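Local coordinates for leucine-rich-repeat protein (Methanosarcina barkeri, PDB 4WNR), which binds GDP and magnesium through its Roc G-domain and is probably also a serine/threonine protein kinase as a full-length protein, at residues T73-W81 with V92-E101. Sequence-based numbering, arbitrary orientation.
Sequences TQGINIKKW and VNFWDFGGQE
I78 turns CG1 anti to its carbonyl carbon (chi1 -60°) and extends CD1 from there, which lays that methyl over one face of the W95 indole. CD1 stands 3.6 Å from the centroid of the W95 six-membered ring, a CH-pi contact near the ring normal. K43 adds a cation-pi contact to W95. With an alanine at W95, the I78 methyl is likely to lose the ring it lies on, and K43 its cation-pi partner. On the other side of the sheet, W81 swings CG anti to its backbone N (chi1 -175°) and lies beside F94. W81 CE3 comes 3.4 Å from F94 CE2, the ring planes oblique at 39°. The two strands form the antiparallel beta hairpin of the Roc G-domain. N77 and D96 exchange backbone hydrogen bonds, with N77 N 3.0 Å from D96 O. W81 and V92 also exchange backbone hydrogen bonds. D96 opens the DFGGQ sequence, which matches the DxxGQ switch II motif of Ras-like G proteins. D96 OD2 hydrogen-bonds OG1 of T55, the magnesium-binding threonine. Beyond the strands, I76 CD1 meets the edge of F97 at CD1, 3.6 Å away. Near the bound magnesium, Q74 OE1 accepts a hydrogen bond from G99 N, 2.7 Å away, just after N-cap G98.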
loop_
_atom_site.group_PDB
_atom_site.type_symbol
_atom_site.label_atom_id
_atom_site.label_comp_id
_atom_site.label_asym_id
_atom_site.label_seq_id
_atom_site.Cartn_x
_atom_site.Cartn_y
_atom_site.Cartn_z
ATOM N N THR A 73 0.404 -13.546 -12.611
ATOM C CA THR A 73 0.748 -12.170 -12.246
ATOM C C THR A 73 0.956 -12.065 -10.737
ATOM O O THR A 73 0.022 -12.280 -9.961
ATOM C CB THR A 73 -0.358 -11.183 -12.668
ATOM O OG1 THR A 73 -0.578 -11.286 -14.080
ATOM C CG2 THR A 73 0.026 -9.743 -12.320
ATOM N N GLN A 74 2.180 -11.730 -10.332
ATOM C CA GLN A 74 2.529 -11.586 -8.916
ATOM C C GLN A 74 3.386 -10.341 -8.684
ATOM O O GLN A 74 3.754 -9.642 -9.630
ATOM C CB GLN A 74 3.261 -12.840 -8.412
ATOM C CG GLN A 74 2.437 -14.122 -8.463
ATOM C CD GLN A 74 1.198 -14.082 -7.579
ATOM O OE1 GLN A 74 1.116 -13.297 -6.634
ATOM N NE2 GLN A 74 0.228 -14.936 -7.882
ATOM N N GLY A 75 3.690 -10.069 -7.418
ATOM C CA GLY A 75 4.465 -8.893 -7.026
ATOM C C GLY A 75 3.586 -7.680 -6.784
ATOM O O GLY A 75 2.357 -7.780 -6.778
ATOM N N ILE A 76 4.226 -6.532 -6.577
ATOM C CA ILE A 76 3.518 -5.268 -6.374
ATOM C C ILE A 76 3.069 -4.707 -7.720
ATOM O O ILE A 76 3.897 -4.398 -8.578
ATOM C CB ILE A 76 4.409 -4.214 -5.682
ATOM C CG1 ILE A 76 4.861 -4.695 -4.298
ATOM C CG2 ILE A 76 3.688 -2.869 -5.577
ATOM C CD1 ILE A 76 3.771 -4.725 -3.247
ATOM N N ASN A 77 1.756 -4.579 -7.890
ATOM C CA ASN A 77 1.174 -3.986 -9.090
ATOM C C ASN A 77 0.272 -2.812 -8.724
ATOM O O ASN A 77 -0.711 -2.979 -7.997
ATOM C CB ASN A 77 0.381 -5.031 -9.875
ATOM C CG ASN A 77 1.274 -6.013 -10.608
ATOM O OD1 ASN A 77 1.228 -7.218 -10.356
ATOM N ND2 ASN A 77 2.094 -5.505 -11.521
ATOM N N ILE A 78 0.622 -1.629 -9.225
ATOM C CA ILE A 78 -0.138 -0.407 -8.964
ATOM C C ILE A 78 -0.757 0.114 -10.260
ATOM O O ILE A 78 -0.049 0.626 -11.129
ATOM C CB ILE A 78 0.747 0.691 -8.336
ATOM C CG1 ILE A 78 1.330 0.206 -7.003
ATOM C CG2 ILE A 78 -0.055 1.972 -8.117
ATOM C CD1 ILE A 78 2.492 1.033 -6.496
ATOM N N LYS A 79 -2.077 -0.023 -10.376
ATOM C CA LYS A 79 -2.823 0.481 -11.535
ATOM C C LYS A 79 -3.490 1.813 -11.206
ATOM O O LYS A 79 -4.161 1.942 -10.180
ATOM C CB LYS A 79 -3.890 -0.526 -11.988
ATOM C CG LYS A 79 -3.450 -1.455 -13.109
ATOM C CD LYS A 79 -2.604 -2.610 -12.602
ATOM C CE LYS A 79 -2.230 -3.557 -13.728
ATOM N NZ LYS A 79 -1.694 -4.859 -13.248
ATOM N N LYS A 80 -3.306 2.793 -12.088
ATOM C CA LYS A 80 -3.907 4.118 -11.925
ATOM C C LYS A 80 -5.210 4.200 -12.715
ATOM O O LYS A 80 -5.213 4.042 -13.933
ATOM C CB LYS A 80 -2.934 5.209 -12.381
ATOM C CG LYS A 80 -1.519 5.024 -11.848
ATOM C CD LYS A 80 -0.729 6.324 -11.831
ATOM C CE LYS A 80 -1.064 7.167 -10.611
ATOM N NZ LYS A 80 -0.199 8.375 -10.512
ATOM N N TRP A 81 -6.309 4.440 -12.006
ATOM C CA TRP A 81 -7.650 4.454 -12.592
ATOM C C TRP A 81 -8.328 5.797 -12.332
ATOM O O TRP A 81 -7.950 6.524 -11.415
ATOM C CB TRP A 81 -8.479 3.316 -11.988
ATOM C CG TRP A 81 -9.846 3.136 -12.586
ATOM C CD1 TRP A 81 -10.142 2.886 -13.894
ATOM C CD2 TRP A 81 -11.097 3.170 -11.890
ATOM N NE1 TRP A 81 -11.501 2.771 -14.057
ATOM C CE2 TRP A 81 -12.111 2.940 -12.843
ATOM C CE3 TRP A 81 -11.459 3.376 -10.553
ATOM C CZ2 TRP A 81 -13.464 2.909 -12.502
ATOM C CZ3 TRP A 81 -12.806 3.344 -10.214
ATOM C CH2 TRP A 81 -13.792 3.113 -11.187
ATOM N N VAL A 92 -7.909 7.452 -8.981
ATOM C CA VAL A 92 -7.806 6.313 -8.067
ATOM C C VAL A 92 -6.504 5.551 -8.292
ATOM O O VAL A 92 -6.115 5.292 -9.430
ATOM C CB VAL A 92 -8.993 5.344 -8.248
ATOM C CG1 VAL A 92 -8.889 4.169 -7.287
ATOM C CG2 VAL A 92 -10.312 6.073 -8.041
ATOM N N ASN A 93 -5.846 5.190 -7.193
ATOM C CA ASN A 93 -4.620 4.392 -7.231
ATOM C C ASN A 93 -4.846 3.013 -6.611
ATOM O O ASN A 93 -4.867 2.872 -5.386
ATOM C CB ASN A 93 -3.495 5.122 -6.497
ATOM C CG ASN A 93 -3.181 6.477 -7.107
ATOM O OD1 ASN A 93 -3.209 6.642 -8.327
ATOM N ND2 ASN A 93 -2.871 7.454 -6.259
ATOM N N PHE A 94 -5.029 2.004 -7.460
ATOM C CA PHE A 94 -5.233 0.630 -6.998
ATOM C C PHE A 94 -3.899 -0.023 -6.659
ATOM O O PHE A 94 -2.997 -0.056 -7.494
ATOM C CB PHE A 94 -5.948 -0.209 -8.059
ATOM C CG PHE A 94 -7.418 0.083 -8.182
ATOM C CD1 PHE A 94 -8.304 -0.317 -7.192
ATOM C CD2 PHE A 94 -7.917 0.738 -9.298
ATOM C CE1 PHE A 94 -9.660 -0.058 -7.310
ATOM C CE2 PHE A 94 -9.270 0.999 -9.420
ATOM C CZ PHE A 94 -10.143 0.602 -8.425
ATOM N N TRP A 95 -3.791 -0.539 -5.437
ATOM C CA TRP A 95 -2.608 -1.277 -4.992
ATOM C C TRP A 95 -2.927 -2.765 -4.874
ATOM O O TRP A 95 -3.807 -3.162 -4.108
ATOM C CB TRP A 95 -2.116 -0.736 -3.649
ATOM C CG TRP A 95 -1.276 0.500 -3.777
ATOM C CD1 TRP A 95 -1.657 1.696 -4.301
ATOM C CD2 TRP A 95 0.089 0.655 -3.371
ATOM N NE1 TRP A 95 -0.617 2.592 -4.248
ATOM C CE2 TRP A 95 0.467 1.978 -3.682
ATOM C CE3 TRP A 95 1.029 -0.196 -2.776
ATOM C CZ2 TRP A 95 1.746 2.475 -3.417
ATOM C CZ3 TRP A 95 2.300 0.297 -2.513
ATOM C CH2 TRP A 95 2.646 1.621 -2.835
ATOM N N ASP A 96 -2.202 -3.577 -5.641
ATOM C CA ASP A 96 -2.411 -5.025 -5.672
ATOM C C ASP A 96 -1.171 -5.750 -5.137
ATOM O O ASP A 96 -0.081 -5.627 -5.700
ATOM C CB ASP A 96 -2.719 -5.474 -7.103
ATOM C CG ASP A 96 -3.424 -6.816 -7.160
ATOM O OD1 ASP A 96 -4.235 -7.110 -6.254
ATOM O OD2 ASP A 96 -3.177 -7.572 -8.126
ATOM N N PHE A 97 -1.347 -6.497 -4.051
ATOM C CA PHE A 97 -0.249 -7.204 -3.390
ATOM C C PHE A 97 -0.220 -8.676 -3.795
ATOM O O PHE A 97 -1.229 -9.374 -3.692
ATOM C CB PHE A 97 -0.383 -7.086 -1.870
ATOM C CG PHE A 97 -0.449 -5.667 -1.378
ATOM C CD1 PHE A 97 0.685 -4.866 -1.373
ATOM C CD2 PHE A 97 -1.645 -5.130 -0.924
ATOM C CE1 PHE A 97 0.627 -3.558 -0.926
ATOM C CE2 PHE A 97 -1.708 -3.823 -0.474
ATOM C CZ PHE A 97 -0.571 -3.035 -0.475
ATOM N N GLY A 98 0.945 -9.141 -4.241
ATOM C CA GLY A 98 1.112 -10.519 -4.707
ATOM C C GLY A 98 1.191 -11.556 -3.600
ATOM O O GLY A 98 1.052 -11.238 -2.420
ATOM N N GLY A 99 1.419 -12.806 -4.000
ATOM C CA GLY A 99 1.478 -13.940 -3.072
ATOM C C GLY A 99 2.611 -13.858 -2.064
ATOM O O GLY A 99 2.448 -14.258 -0.910
ATOM N N GLN A 100 3.761 -13.349 -2.501
ATOM C CA GLN A 100 4.901 -13.128 -1.606
ATOM C C GLN A 100 4.620 -12.045 -0.562
ATOM O O GLN A 100 5.106 -12.126 0.567
ATOM C CB GLN A 100 6.157 -12.756 -2.403
ATOM C CG GLN A 100 6.938 -13.950 -2.928
ATOM C CD GLN A 100 8.317 -13.559 -3.435
ATOM O OE1 GLN A 100 8.453 -12.646 -4.252
ATOM N NE2 GLN A 100 9.350 -14.250 -2.954
ATOM N N GLU A 101 3.836 -11.041 -0.943
ATOM C CA GLU A 101 3.538 -9.910 -0.060
ATOM C C GLU A 101 2.654 -10.316 1.119
ATOM O O GLU A 101 2.904 -9.908 2.251
ATOM C CB GLU A 101 2.884 -8.763 -0.838
ATOM C CG GLU A 101 3.861 -7.889 -1.613
ATOM C CD GLU A 101 4.536 -8.606 -2.769
ATOM O OE1 GLU A 101 3.867 -9.402 -3.461
ATOM O OE2 GLU A 101 5.742 -8.367 -2.993
#